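Long-range contacts in rifamycin polyketide synthase (PDB 4LN9), which probably dehydrates a polyketide intermediate bound to the terminal module of the rifamycin synthase, acting as its dehydratase domain: residues P65-R73 / G191-R199; E214-P222 / H235-T246. All blocks are in the same frame, centred on the assembly; numbering follows the deposited sequence.

Interaction 1 of 2, residues P65-R73 / G191-R199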
ATOM      1  N   PRO A  65      -9.366 -13.676 -17.687  1.00 39.05           N
ATOM      2  CA  PRO A  65      -9.608 -14.967 -18.336  1.00 40.47           C
ATOM      3  C   PRO A  65      -8.432 -15.393 -19.211  1.00 36.64           C
ATOM      4  O   PRO A  65      -8.093 -16.576 -19.262  1.00 39.56           O
ATOM      5  CB  PRO A  65     -10.839 -14.694 -19.210  1.00 45.90           C
ATOM      6  CG  PRO A  65     -11.518 -13.535 -18.563  1.00 42.37           C
ATOM      7  CD  PRO A  65     -10.403 -12.684 -18.026  1.00 36.36           C
ATOM      8  N   TRP A  66      -7.720 -14.412 -19.751  1.00 39.02           N
ATOM      9  CA  TRP A  66      -6.656 -14.685 -20.705  1.00 39.52           C
ATOM     10  C   TRP A  66      -5.433 -15.301 -20.063  1.00 40.47           C
ATOM     11  O   TRP A  66      -4.688 -16.032 -20.723  1.00 35.09           O
ATOM     12  CB  TRP A  66      -6.307 -13.411 -21.465  1.00 37.05           C
ATOM     13  CG  TRP A  66      -5.536 -12.417 -20.640  1.00 39.79           C
ATOM     14  CD1 TRP A  66      -6.020 -11.296 -19.970  1.00 35.59           C
ATOM     15  CD2 TRP A  66      -4.093 -12.401 -20.418  1.00 33.80           C
ATOM     16  NE1 TRP A  66      -5.000 -10.625 -19.347  1.00 39.33           N
ATOM     17  CE2 TRP A  66      -3.815 -11.233 -19.583  1.00 37.78           C
ATOM     18  CE3 TRP A  66      -3.045 -13.223 -20.793  1.00 36.23           C
ATOM     19  CZ2 TRP A  66      -2.534 -10.910 -19.182  1.00 39.38           C
ATOM     20  CZ3 TRP A  66      -1.756 -12.884 -20.388  1.00 40.29           C
ATOM     21  CH2 TRP A  66      -1.510 -11.766 -19.585  1.00 39.90           C
ATOM     22  N   LEU A  67      -5.380 -15.254 -18.734  1.00 33.44           N
ATOM     23  CA  LEU A  67      -4.315 -15.931 -17.996  1.00 34.50           C
ATOM     24  C   LEU A  67      -4.412 -17.448 -18.146  1.00 33.08           C
ATOM     25  O   LEU A  67      -3.404 -18.151 -18.072  1.00 34.73           O
ATOM     26  CB  LEU A  67      -4.343 -15.546 -16.514  1.00 32.48           C
ATOM     27  CG  LEU A  67      -4.088 -14.086 -16.124  1.00 35.65           C
ATOM     28  CD1 LEU A  67      -4.279 -13.895 -14.621  1.00 42.43           C
ATOM     29  CD2 LEU A  67      -2.699 -13.626 -16.559  1.00 34.30           C
ATOM     30  N   ALA A  68      -5.619 -17.944 -18.400  1.00 37.28           N
ATOM     31  CA  ALA A  68      -5.822 -19.368 -18.642  1.00 38.41           C
ATOM     32  C   ALA A  68      -5.054 -19.836 -19.875  1.00 37.64           C
ATOM     33  O   ALA A  68      -4.687 -21.007 -19.979  1.00 38.55           O
ATOM     34  CB  ALA A  68      -7.305 -19.682 -18.783  1.00 41.99           C
ATOM     35  N   ASP A  69      -4.668 -18.884 -20.725  1.00 39.23           N
ATOM     36  CA  ASP A  69      -3.963 -19.212 -21.965  1.00 37.19           C
ATOM     37  C   ASP A  69      -2.470 -19.477 -21.772  1.00 41.84           C
ATOM     38  O   ASP A  69      -1.758 -19.772 -22.732  1.00 43.40           O
ATOM     39  CB  ASP A  69      -4.177 -18.119 -23.011  1.00 38.69           C
ATOM     40  CG  ASP A  69      -5.542 -18.201 -23.659  1.00 41.68           C
ATOM     41  OD1 ASP A  69      -6.240 -19.215 -23.438  1.00 47.50           O
ATOM     42  OD2 ASP A  69      -5.939 -17.235 -24.344  1.00 42.34           O
ATOM     43  N   HIS A  70      -1.999 -19.361 -20.535  1.00 41.19           N
ATOM     44  CA  HIS A  70      -0.643 -19.776 -20.190  1.00 40.09           C
ATOM     45  C   HIS A  70      -0.666 -20.717 -19.025  1.00 43.21           C
ATOM     46  O   HIS A  70      -0.895 -20.305 -17.887  1.00 46.66           O
ATOM     47  CB  HIS A  70       0.223 -18.563 -19.864  1.00 40.21           C
ATOM     48  CG  HIS A  70       1.678 -18.897 -19.630  1.00 38.71           C
ATOM     49  ND1 HIS A  70       2.154 -19.257 -18.425  1.00 36.92           N
ATOM     50  CD2 HIS A  70       2.765 -18.910 -20.502  1.00 37.75           C
ATOM     51  CE1 HIS A  70       3.473 -19.512 -18.521  1.00 40.42           C
ATOM     52  NE2 HIS A  70       3.847 -19.289 -19.792  1.00 39.27           N
ATOM     53  N   ALA A  71      -0.548 -22.009 -19.315  1.00 45.91           N
ATOM     54  CA  ALA A  71      -0.644 -23.037 -18.286  1.00 47.40           C
ATOM     55  C   ALA A  71       0.410 -24.105 -18.539  1.00 48.56           C
ATOM     56  O   ALA A  71       0.657 -24.477 -19.687  1.00 58.39           O
ATOM     57  CB  ALA A  71      -2.036 -23.657 -18.287  1.00 51.14           C
ATOM     58  N   VAL A  72       1.121 -24.496 -17.487  1.00 50.04           N
ATOM     59  CA  VAL A  72       2.153 -25.520 -17.612  1.00 55.47           C
ATOM     60  C   VAL A  72       1.760 -26.803 -16.878  1.00 56.45           C
ATOM     61  O   VAL A  72       1.579 -26.802 -15.661  1.00 50.78           O
ATOM     62  CB  VAL A  72       3.519 -25.015 -17.102  1.00 54.08           C
ATOM     63  CG1 VAL A  72       4.560 -26.120 -17.191  1.00 61.14           C
ATOM     64  CG2 VAL A  72       3.963 -23.793 -17.891  1.00 56.63           C
ATOM     65  N   ARG A  73       1.576 -27.881 -17.637  1.00 66.33           N
ATOM     66  CA  ARG A  73       0.890 -29.074 -17.143  1.00 66.03           C
ATOM     67  C   ARG A  73      -0.476 -28.743 -16.549  1.00 64.79           C
ATOM     68  O   ARG A  73      -0.770 -29.080 -15.401  1.00 68.32           O
ATOM     69  CB  ARG A  73       1.756 -29.823 -16.130  1.00 61.37           C
ATOM     70  CG  ARG A  73       2.959 -30.517 -16.749  1.00 69.26           C
ATOM     71  CD  ARG A  73       4.190 -30.367 -15.869  1.00 67.27           C
ATOM     72  NE  ARG A  73       5.388 -30.897 -16.513  1.00 75.57           N
ATOM     73  CZ  ARG A  73       6.594 -30.904 -15.954  1.00 77.40           C
ATOM     74  NH1 ARG A  73       6.767 -30.395 -14.743  1.00 70.27           N
ATOM     75  NH2 ARG A  73       7.630 -31.406 -16.613  1.00 80.93           N
ATOM     76  N   GLY A 191       4.472 -30.265 -22.653  1.00 64.62           N
ATOM     77  CA  GLY A 191       3.912 -29.750 -21.404  1.00 62.12           C
ATOM     78  C   GLY A 191       3.515 -28.284 -21.448  1.00 62.56           C
ATOM     79  O   GLY A 191       2.876 -27.781 -20.523  1.00 61.21           O
ATOM     80  N   TYR A 192       3.932 -27.585 -22.501  1.00 59.41           N
ATOM     81  CA  TYR A 192       3.664 -26.151 -22.635  1.00 52.08           C
ATOM     82  C   TYR A 192       2.274 -25.906 -23.215  1.00 52.79           C
ATOM     83  O   TYR A 192       2.084 -25.988 -24.428  1.00 56.64           O
ATOM     84  CB  TYR A 192       4.704 -25.494 -23.549  1.00 55.33           C
ATOM     85  CG  TYR A 192       6.127 -25.562 -23.042  1.00 57.61           C
ATOM     86  CD1 TYR A 192       6.597 -24.642 -22.113  1.00 60.42           C
ATOM     87  CD2 TYR A 192       7.040 -26.445 -23.605  1.00 61.32           C
ATOM     88  CE1 TYR A 192       7.912 -24.663 -21.688  1.00 57.68           C
ATOM     89  CE2 TYR A 192       8.358 -26.472 -23.189  1.00 62.64           C
ATOM     90  CZ  TYR A 192       8.790 -25.578 -22.233  1.00 60.95           C
ATOM     91  OH  TYR A 192      10.100 -25.603 -21.813  1.00 69.08           O
ATOM     92  N   GLY A 193       1.346 -25.454 -22.376  1.00 47.63           N
ATOM     93  CA  GLY A 193      -0.021 -25.221 -22.831  1.00 48.44           C
ATOM     94  C   GLY A 193      -0.288 -23.780 -23.232  1.00 51.25           C
ATOM     95  O   GLY A 193      -0.928 -23.036 -22.488  1.00 46.76           O
ATOM     96  N   TYR A 194       0.115 -23.406 -24.444  1.00 43.52           N
ATOM     97  CA  TYR A 194      -0.209 -22.078 -24.954  1.00 41.72           C
ATOM     98  C   TYR A 194      -1.596 -22.046 -25.584  1.00 45.73           C
ATOM     99  O   TYR A 194      -1.813 -22.603 -26.660  1.00 43.19           O
ATOM    100  CB  TYR A 194       0.836 -21.600 -25.965  1.00 39.21           C
ATOM    101  CG  TYR A 194       2.233 -21.476 -25.401  1.00 37.92           C
ATOM    102  CD1 TYR A 194       2.538 -20.520 -24.437  1.00 38.10           C
ATOM    103  CD2 TYR A 194       3.266 -22.256 -25.897  1.00 34.53           C
ATOM    104  CE1 TYR A 194       3.825 -20.383 -23.949  1.00 34.52           C
ATOM    105  CE2 TYR A 194       4.554 -22.129 -25.415  1.00 37.70           C
ATOM    106  CZ  TYR A 194       4.827 -21.200 -24.434  1.00 35.30           C
ATOM    107  OH  TYR A 194       6.111 -21.077 -23.949  1.00 41.72           O
ATOM    108  N   GLY A 195      -2.517 -21.346 -24.932  1.00 38.32           N
ATOM    109  CA  GLY A 195      -3.797 -21.019 -25.544  1.00 41.82           C
ATOM    110  C   GLY A 195      -3.678 -19.889 -26.548  1.00 43.08           C
ATOM    111  O   GLY A 195      -2.592 -19.350 -26.757  1.00 43.14           O
ATOM    112  N   PRO A 196      -4.824 -19.456 -27.097  1.00 44.74           N
ATOM    113  CA  PRO A 196      -4.918 -18.530 -28.224  1.00 44.15           C
ATOM    114  C   PRO A 196      -4.193 -17.206 -27.990  1.00 46.66           C
ATOM    115  O   PRO A 196      -3.617 -16.653 -28.926  1.00 37.06           O
ATOM    116  CB  PRO A 196      -6.422 -18.290 -28.349  1.00 44.65           C
ATOM    117  CG  PRO A 196      -7.034 -19.551 -27.846  1.00 46.29           C
ATOM    118  CD  PRO A 196      -6.138 -20.017 -26.734  1.00 45.60           C
ATOM    119  N   THR A 197      -4.295 -16.657 -26.784  1.00 39.27           N
ATOM    120  CA  THR A 197      -3.627 -15.394 -26.485  1.00 40.25           C
ATOM    121  C   THR A 197      -2.119 -15.482 -26.712  1.00 36.15           C
ATOM    122  O   THR A 197      -1.503 -14.537 -27.205  1.00 38.68           O
ATOM    123  CB  THR A 197      -3.904 -14.915 -25.048  1.00 34.65           C
ATOM    124  OG1 THR A 197      -5.319 -14.821 -24.840  1.00 37.67           O
ATOM    125  CG2 THR A 197      -3.274 -13.549 -24.814  1.00 37.84           C
ATOM    126  N   PHE A 198      -1.541 -16.644 -26.423  1.00 32.58           N
ATOM    127  CA  PHE A 198      -0.090 -16.785 -26.457  1.00 33.43           C
ATOM    128  C   PHE A 198       0.421 -17.366 -27.767  1.00 34.28           C
ATOM    129  O   PHE A 198       1.626 -17.386 -28.010  1.00 34.32           O
ATOM    130  CB  PHE A 198       0.412 -17.624 -25.283  1.00 37.60           C
ATOM    131  CG  PHE A 198       0.407 -16.893 -23.975  1.00 34.62           C
ATOM    132  CD1 PHE A 198       1.589 -16.437 -23.413  1.00 33.88           C
ATOM    133  CD2 PHE A 198      -0.789 -16.589 -23.348  1.00 32.82           C
ATOM    134  CE1 PHE A 198       1.580 -15.742 -22.218  1.00 33.29           C
ATOM    135  CE2 PHE A 198      -0.806 -15.905 -22.149  1.00 34.80           C
ATOM    136  CZ  PHE A 198       0.379 -15.462 -21.593  1.00 35.75           C
ATOM    137  N   ARG A 199      -0.480 -17.903 -28.583  1.00 35.65           N
ATOM    138  CA  ARG A 199      -0.066 -18.457 -29.863  1.00 33.97           C
ATOM    139  C   ARG A 199       0.135 -17.355 -30.901  1.00 39.51           C
ATOM    140  O   ARG A 199      -0.705 -17.152 -31.778  1.00 35.92           O
ATOM    141  CB  ARG A 199      -1.052 -19.526 -30.345  1.00 36.94           C
ATOM    142  CG  ARG A 199      -0.990 -20.806 -29.521  1.00 42.23           C
ATOM    143  CD  ARG A 199      -1.716 -21.961 -30.192  1.00 41.39           C
ATOM    144  NE  ARG A 199      -3.117 -21.641 -30.453  1.00 44.91           N
ATOM    145  CZ  ARG A 199      -4.133 -22.042 -29.694  1.00 54.78           C
ATOM    146  NH1 ARG A 199      -3.915 -22.808 -28.633  1.00 47.47           N
ATOM    147  NH2 ARG A 199      -5.369 -21.661 -29.988  1.00 56.26           N
TER
HETATM  148  O   HOH W   1      -3.358 -23.194 -21.622  1.00 47.60           O
HETATM  149  O   HOH W   2       6.311 -19.405 -22.113  1.00 50.10           O

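Interaction 2 of 2, residues E214-P222 / H235-T246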
ATOM      1  N   GLU A 214      20.910 -17.686 -34.855  1.00 39.12           N
ATOM      2  CA  GLU A 214      19.929 -16.606 -34.736  1.00 33.29           C
ATOM      3  C   GLU A 214      18.539 -17.129 -35.077  1.00 34.72           C
ATOM      4  O   GLU A 214      18.361 -17.821 -36.078  1.00 31.79           O
ATOM      5  CB  GLU A 214      20.277 -15.466 -35.697  1.00 34.65           C
ATOM      6  CG  GLU A 214      21.659 -14.867 -35.507  1.00 37.29           C
ATOM      7  CD  GLU A 214      22.016 -13.883 -36.606  1.00 45.86           C
ATOM      8  OE1 GLU A 214      22.351 -14.334 -37.720  1.00 45.78           O
ATOM      9  OE2 GLU A 214      21.945 -12.660 -36.361  1.00 40.68           O
ATOM     10  N   THR A 215      17.546 -16.731 -34.287  1.00 28.14           N
ATOM     11  CA  THR A 215      16.148 -16.984 -34.620  1.00 27.64           C
ATOM     12  C   THR A 215      15.426 -15.670 -34.911  1.00 28.93           C
ATOM     13  O   THR A 215      15.450 -14.748 -34.097  1.00 29.42           O
ATOM     14  CB  THR A 215      15.422 -17.707 -33.470  1.00 32.62           C
ATOM     15  OG1 THR A 215      16.080 -18.950 -33.191  1.00 35.37           O
ATOM     16  CG2 THR A 215      13.969 -17.977 -33.834  1.00 33.62           C
ATOM     17  N   PHE A 216      14.802 -15.587 -36.083  1.00 25.70           N
ATOM     18  CA  PHE A 216      14.004 -14.423 -36.456  1.00 24.63           C
ATOM     19  C   PHE A 216      12.526 -14.800 -36.485  1.00 25.78           C
ATOM     20  O   PHE A 216      12.178 -15.926 -36.835  1.00 27.66           O
ATOM     21  CB  PHE A 216      14.443 -13.910 -37.831  1.00 24.55           C
ATOM     22  CG  PHE A 216      15.890 -13.513 -37.893  1.00 28.83           C
ATOM     23  CD1 PHE A 216      16.328 -12.354 -37.276  1.00 25.88           C
ATOM     24  CD2 PHE A 216      16.829 -14.352 -38.475  1.00 29.21           C
ATOM     25  CE1 PHE A 216      17.665 -12.003 -37.293  1.00 28.93           C
ATOM     26  CE2 PHE A 216      18.164 -13.994 -38.520  1.00 29.66           C
ATOM     27  CZ  PHE A 216      18.586 -12.830 -37.906  1.00 29.55           C
ATOM     28  N   ALA A 217      11.662 -13.891 -36.045  1.00 24.69           N
ATOM     29  CA  ALA A 217      10.236 -14.189 -36.028  1.00 21.62           C
ATOM     30  C   ALA A 217       9.379 -12.946 -36.193  1.00 24.39           C
ATOM     31  O   ALA A 217       9.788 -11.841 -35.836  1.00 22.38           O
ATOM     32  CB  ALA A 217       9.857 -14.935 -34.758  1.00 25.90           C
ATOM     33  N   GLU A 218       8.206 -13.131 -36.793  1.00 21.79           N
ATOM     34  CA  GLU A 218       7.143 -12.150 -36.684  1.00 23.88           C
ATOM     35  C   GLU A 218       6.128 -12.604 -35.653  1.00 27.13           C
ATOM     36  O   GLU A 218       5.724 -13.768 -35.625  1.00 27.80           O
ATOM     37  CB  GLU A 218       6.474 -11.916 -38.043  1.00 29.36           C
ATOM     38  CG  GLU A 218       7.407 -11.307 -39.082  1.00 29.69           C
ATOM     39  CD  GLU A 218       6.708 -10.928 -40.377  1.00 26.21           C
ATOM     40  OE1 GLU A 218       5.495 -10.618 -40.342  1.00 28.28           O
ATOM     41  OE2 GLU A 218       7.407 -10.808 -41.407  1.00 27.25           O
ATOM     42  N   ILE A 219       5.814 -11.698 -34.733  1.00 24.85           N
ATOM     43  CA  ILE A 219       4.912 -11.993 -33.633  1.00 24.29           C
ATOM     44  C   ILE A 219       3.739 -11.032 -33.729  1.00 23.20           C
ATOM     45  O   ILE A 219       3.927  -9.843 -33.983  1.00 25.02           O
ATOM     46  CB  ILE A 219       5.603 -11.765 -32.274  1.00 25.98           C
ATOM     47  CG1 ILE A 219       7.016 -12.355 -32.279  1.00 28.11           C
ATOM     48  CG2 ILE A 219       4.766 -12.341 -31.142  1.00 28.11           C
ATOM     49  CD1 ILE A 219       7.050 -13.867 -32.355  1.00 27.37           C
ATOM     50  N   ALA A 220       2.526 -11.572 -33.675  1.00 27.20           N
ATOM     51  CA  ALA A 220       1.332 -10.740 -33.661  1.00 25.16           C
ATOM     52  C   ALA A 220       0.281 -11.357 -32.749  1.00 26.85           C
ATOM     53  O   ALA A 220      -0.033 -12.541 -32.866  1.00 31.28           O
ATOM     54  CB  ALA A 220       0.784 -10.579 -35.071  1.00 28.26           C
ATOM     55  N   LEU A 221      -0.187 -10.578 -31.779  1.00 32.51           N
ATOM     56  CA  LEU A 221      -1.237 -11.041 -30.875  1.00 33.47           C
ATOM     57  C   LEU A 221      -2.524 -11.236 -31.663  1.00 35.73           C
ATOM     58  O   LEU A 221      -2.807 -10.473 -32.586  1.00 31.48           O
ATOM     59  CB  LEU A 221      -1.468 -10.020 -29.757  1.00 35.17           C
ATOM     60  CG  LEU A 221      -0.432  -9.942 -28.631  1.00 34.24           C
ATOM     61  CD1 LEU A 221      -0.950  -9.071 -27.495  1.00 40.61           C
ATOM     62  CD2 LEU A 221      -0.064 -11.330 -28.127  1.00 34.20           C
ATOM     63  N   PRO A 222      -3.335 -12.233 -31.276  1.00 39.08           N
ATOM     64  CA  PRO A 222      -4.650 -12.368 -31.896  1.00 37.89           C
ATOM     65  C   PRO A 222      -5.519 -11.152 -31.596  1.00 38.18           C
ATOM     66  O   PRO A 222      -5.241 -10.414 -30.651  1.00 32.89           O
ATOM     67  CB  PRO A 222      -5.232 -13.615 -31.223  1.00 39.24           C
ATOM     68  CG  PRO A 222      -4.513 -13.716 -29.921  1.00 43.37           C
ATOM     69  CD  PRO A 222      -3.127 -13.205 -30.188  1.00 36.01           C
ATOM     70  N   HIS A 235       2.547  -6.379 -23.662  1.00 26.85           N
ATOM     71  CA  HIS A 235       1.676  -7.497 -23.306  1.00 25.66           C
ATOM     72  C   HIS A 235       2.478  -8.749 -23.051  1.00 27.67           C
ATOM     73  O   HIS A 235       3.384  -9.071 -23.826  1.00 24.72           O
ATOM     74  CB  HIS A 235       0.615  -7.732 -24.383  1.00 27.62           C
ATOM     75  CG  HIS A 235      -0.462  -8.715 -23.977  1.00 26.22           C
ATOM     76  ND1 HIS A 235      -0.180  -9.974 -23.598  1.00 30.12           N
ATOM     77  CD2 HIS A 235      -1.848  -8.587 -23.917  1.00 27.15           C
ATOM     78  CE1 HIS A 235      -1.322 -10.617 -23.291  1.00 31.31           C
ATOM     79  NE2 HIS A 235      -2.345  -9.776 -23.514  1.00 27.93           N
ATOM     80  N   PRO A 236       2.316  -9.342 -21.856  1.00 26.23           N
ATOM     81  CA  PRO A 236       3.146 -10.486 -21.492  1.00 24.96           C
ATOM     82  C   PRO A 236       3.108 -11.602 -22.536  1.00 28.39           C
ATOM     83  O   PRO A 236       4.074 -12.351 -22.667  1.00 28.74           O
ATOM     84  CB  PRO A 236       2.524 -10.961 -20.179  1.00 29.55           C
ATOM     85  CG  PRO A 236       1.969  -9.718 -19.572  1.00 29.63           C
ATOM     86  CD  PRO A 236       1.506  -8.862 -20.722  1.00 27.85           C
ATOM     87  N   ALA A 237       2.002 -11.714 -23.265  1.00 31.99           N
ATOM     88  CA  ALA A 237       1.897 -12.719 -24.319  1.00 31.05           C
ATOM     89  C   ALA A 237       2.741 -12.362 -25.543  1.00 24.32           C
ATOM     90  O   ALA A 237       3.348 -13.237 -26.160  1.00 29.64           O
ATOM     91  CB  ALA A 237       0.442 -12.944 -24.711  1.00 28.58           C
ATOM     92  N   LEU A 238       2.841 -11.069 -25.844  1.00 28.89           N
ATOM     93  CA  LEU A 238       3.724 -10.602 -26.912  1.00 27.57           C
ATOM     94  C   LEU A 238       5.195 -10.874 -26.596  1.00 34.18           C
ATOM     95  O   LEU A 238       5.914 -11.453 -27.412  1.00 27.17           O
ATOM     96  CB  LEU A 238       3.500  -9.115 -27.203  1.00 26.88           C
ATOM     97  CG  LEU A 238       4.017  -8.588 -28.547  1.00 31.18           C
ATOM     98  CD1 LEU A 238       3.336  -9.298 -29.707  1.00 31.64           C
ATOM     99  CD2 LEU A 238       3.822  -7.082 -28.648  1.00 30.57           C
ATOM    100  N   LEU A 239       5.610 -10.560 -25.373  1.00 32.56           N
ATOM    101  CA  LEU A 239       6.982 -10.819 -24.954  1.00 28.61           C
ATOM    102  C   LEU A 239       7.265 -12.315 -24.832  1.00 25.75           C
ATOM    103  O   LEU A 239       8.320 -12.788 -25.254  1.00 26.41           O
ATOM    104  CB  LEU A 239       7.307 -10.101 -23.642  1.00 27.53           C
ATOM    105  CG  LEU A 239       8.772 -10.172 -23.200  1.00 31.73           C
ATOM    106  CD1 LEU A 239       9.687  -9.670 -24.308  1.00 27.00           C
ATOM    107  CD2 LEU A 239       8.992  -9.387 -21.916  1.00 31.10           C
ATOM    108  N   ASP A 240       6.295 -13.070 -24.322  1.00 28.36           N
ATOM    109  CA  ASP A 240       6.457 -14.516 -24.215  1.00 28.27           C
ATOM    110  C   ASP A 240       6.641 -15.166 -25.581  1.00 27.30           C
ATOM    111  O   ASP A 240       7.479 -16.052 -25.745  1.00 29.12           O
ATOM    112  CB  ASP A 240       5.281 -15.162 -23.480  1.00 32.41           C
ATOM    113  CG  ASP A 240       5.549 -16.613 -23.120  1.00 42.39           C
ATOM    114  OD1 ASP A 240       6.152 -16.859 -22.053  1.00 42.37           O
ATOM    115  OD2 ASP A 240       5.204 -17.503 -23.926  1.00 37.89           O
ATOM    116  N   ALA A 241       5.796 -14.789 -26.536  1.00 28.12           N
ATOM    117  CA  ALA A 241       5.886 -15.344 -27.882  1.00 29.41           C
ATOM    118  C   ALA A 241       7.197 -14.945 -28.549  1.00 26.47           C
ATOM    119  O   ALA A 241       7.799 -15.736 -29.276  1.00 26.64           O
ATOM    120  CB  ALA A 241       4.701 -14.895 -28.725  1.00 25.14           C
ATOM    121  N   ALA A 242       7.639 -13.717 -28.295  1.00 23.41           N
ATOM    122  CA  ALA A 242       8.915 -13.247 -28.822  1.00 26.73           C
ATOM    123  C   ALA A 242      10.025 -14.223 -28.457  1.00 28.69           C
ATOM    124  O   ALA A 242      10.782 -14.662 -29.321  1.00 31.47           O
ATOM    125  CB  ALA A 242       9.232 -11.856 -28.291  1.00 27.40           C
ATOM    126  N   LEU A 243       9.971 -14.728 -27.224  1.00 27.19           N
ATOM    127  CA  LEU A 243      11.011 -15.620 -26.722  1.00 33.06           C
ATOM    128  C   LEU A 243      10.737 -17.091 -27.047  1.00 31.26           C
ATOM    129  O   LEU A 243      11.665 -17.852 -27.328  1.00 32.11           O
ATOM    130  CB  LEU A 243      11.196 -15.432 -25.214  1.00 29.83           C
ATOM    131  CG  LEU A 243      11.801 -14.098 -24.769  1.00 34.83           C
ATOM    132  CD1 LEU A 243      11.535 -13.858 -23.291  1.00 34.45           C
ATOM    133  CD2 LEU A 243      13.294 -14.057 -25.062  1.00 30.09           C
ATOM    134  N   HIS A 244       9.469 -17.492 -27.009  1.00 31.94           N
ATOM    135  CA  HIS A 244       9.130 -18.895 -27.244  1.00 32.12           C
ATOM    136  C   HIS A 244       9.084 -19.285 -28.703  1.00 38.08           C
ATOM    137  O   HIS A 244       9.143 -20.474 -29.026  1.00 34.74           O
ATOM    138  CB  HIS A 244       7.874 -19.326 -26.475  1.00 34.86           C
ATOM    139  CG  HIS A 244       6.568 -18.889 -27.110  1.00 33.88           C
ATOM    140  ND1 HIS A 244       5.543 -18.412 -26.376  1.00 31.24           N
ATOM    141  CD2 HIS A 244       6.055 -19.117 -28.386  1.00 33.53           C
ATOM    142  CE1 HIS A 244       4.469 -18.227 -27.168  1.00 29.20           C
ATOM    143  NE2 HIS A 244       4.789 -18.642 -28.403  1.00 32.36           N
ATOM    144  N   SER A 245       9.357 -18.304 -29.568  1.00 33.85           N
ATOM    145  CA  SER A 245       9.647 -18.583 -30.973  1.00 35.23           C
ATOM    146  C   SER A 245      10.820 -19.550 -31.140  1.00 37.65           C
ATOM    147  O   SER A 245      10.828 -20.372 -32.057  1.00 37.87           O
ATOM    148  CB  SER A 245       9.918 -17.283 -31.736  1.00 32.59           C
ATOM    149  OG  SER A 245      11.174 -16.735 -31.376  1.00 32.31           O
ATOM    150  N   THR A 246      11.769 -19.501 -30.209  1.00 32.78           N
ATOM    151  CA  THR A 246      12.908 -20.420 -30.223  1.00 37.31           C
ATOM    152  C   THR A 246      12.469 -21.865 -30.004  1.00 39.27           C
ATOM    153  O   THR A 246      13.069 -22.796 -30.543  1.00 40.99           O
ATOM    154  CB  THR A 246      13.963 -20.045 -29.162  1.00 38.44           C
ATOM    155  OG1 THR A 246      13.343 -19.958 -27.871  1.00 38.87           O
ATOM    156  CG2 THR A 246      14.615 -18.714 -29.501  1.00 33.07           C
TER

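Interaction 1 of 2, residues P65-R73 / G191-R199
Gly191 opens the pairing by offering its carbonyl O to Arg73 N, 3.2 Å away, at one end of the antiparallel ladder between strands 70-72 and 192-194. Tyr192 then faces Val72 as a non-hydrogen-bonded pair. Gly193 N donates to Ala71 O at 2.9 Å, whereas the return bond from Ala71 N is weak; a water donates to both Gly193 O and Ala68 O. Tyr194 runs alongside His70, its CE1 3.9 Å from His70 CD2. A second water, in the planes of both rings, is bonded to Tyr194 OH and weakly to His70 NE2, while His70 ND1 bonds to Ile77 O. Beyond the strand, Gly195 N reaches Asp69 O at 2.8 Å, and Pro196 CD rests against Asp69 OD1. Thr197, its OG1 beside its own backbone N (chi1 -56°), brings two donors to Asp69 OD2: OG1 along the anti lone pair at 2.5 Å, and N from above the carboxylate plane at 3.0 Å. Phe198 takes His70 CB over one face in a CH-pi contact and meets Trp66 rim to rim. Gly191-Phe198 reads as the GYxYGPxF motif of polyketide synthase dehydratases; two donors from Thr197 on one oxygen would probably favour an ionised Asp69.

Interaction 2 of 2, residues E214-P222 / H235-T246
Leu221 and Ile219 carry the tight part of this contact, pressing strand 214-220 and the residue after it onto the first turns of helix 236-246. The two branches of Leu221 divide the work. CD1 lies over one face of the His235 ring, 3.9 Å from its centroid, and CD2 sits 3.8 Å from Ala237 CB. His235 is the N-cap, and the capping bond from Ala237 N to its ND1, 2.8 Å long and almost exactly in the ring plane, restrains the ring's rotation. Ile219 follows with CG2, held anti to its backbone N by a chi1 of -44° for CG1; this methyl is 3.5 Å from Ala241 CB and 3.7 Å from Leu238 CD1, while CD1 comes up beside the carbonyl O of Ala241. Toward the other end the packing thins. Ala217 meets Ser245 through CB atoms 3.8 Å apart. Thr215 touches in two places, CG2 against Ser245 OG and Thr215 OG1 4.0 Å from CG2 of the partly exposed Thr246, both looser than the contacts of Ile219 CG2. The two helix hydroxyls turn back to their own backbone, Ser245 OG donating to Ala242 O and Thr246 OG1 to Leu243 O. His244 takes no part in the contact with the strand; it donates from ND1 to Asp240 OD2 at 2.6 Å, and its NE2 is bonded to the Tyr184 hydroxyl. Asp240 and His244 fit the DxxxH signature of polyketide dehydratases, on a helix packed against antiparallel strands 201-207, 214-220 and 279-285: the helix-on-sheet packing of a hotdog, in a domain with the double hotdog fold.

How the interactions relate
From the N terminus, residues 65-73 come first, and interaction 1 closes a long loop of 117 residues that includes helix 80-93, several strands and helix 183-190. Strand 201-207 follows directly, then interaction 2 closes a short loop of 12 residues; the two are in series, neither nested nor crossed. Their centres lie 14 Å apart, yet they meet: the Tyr194 ring packs on Asp240 and His244, Phe198 O on His244 CE1, and Trp66 against the His235 ring. Interaction 1 thus ties the early part of the chain to the later half, and interaction 2 packs helix 236-251 on strand 214-220, consistent with an active-site region assembled between two hotdog halves.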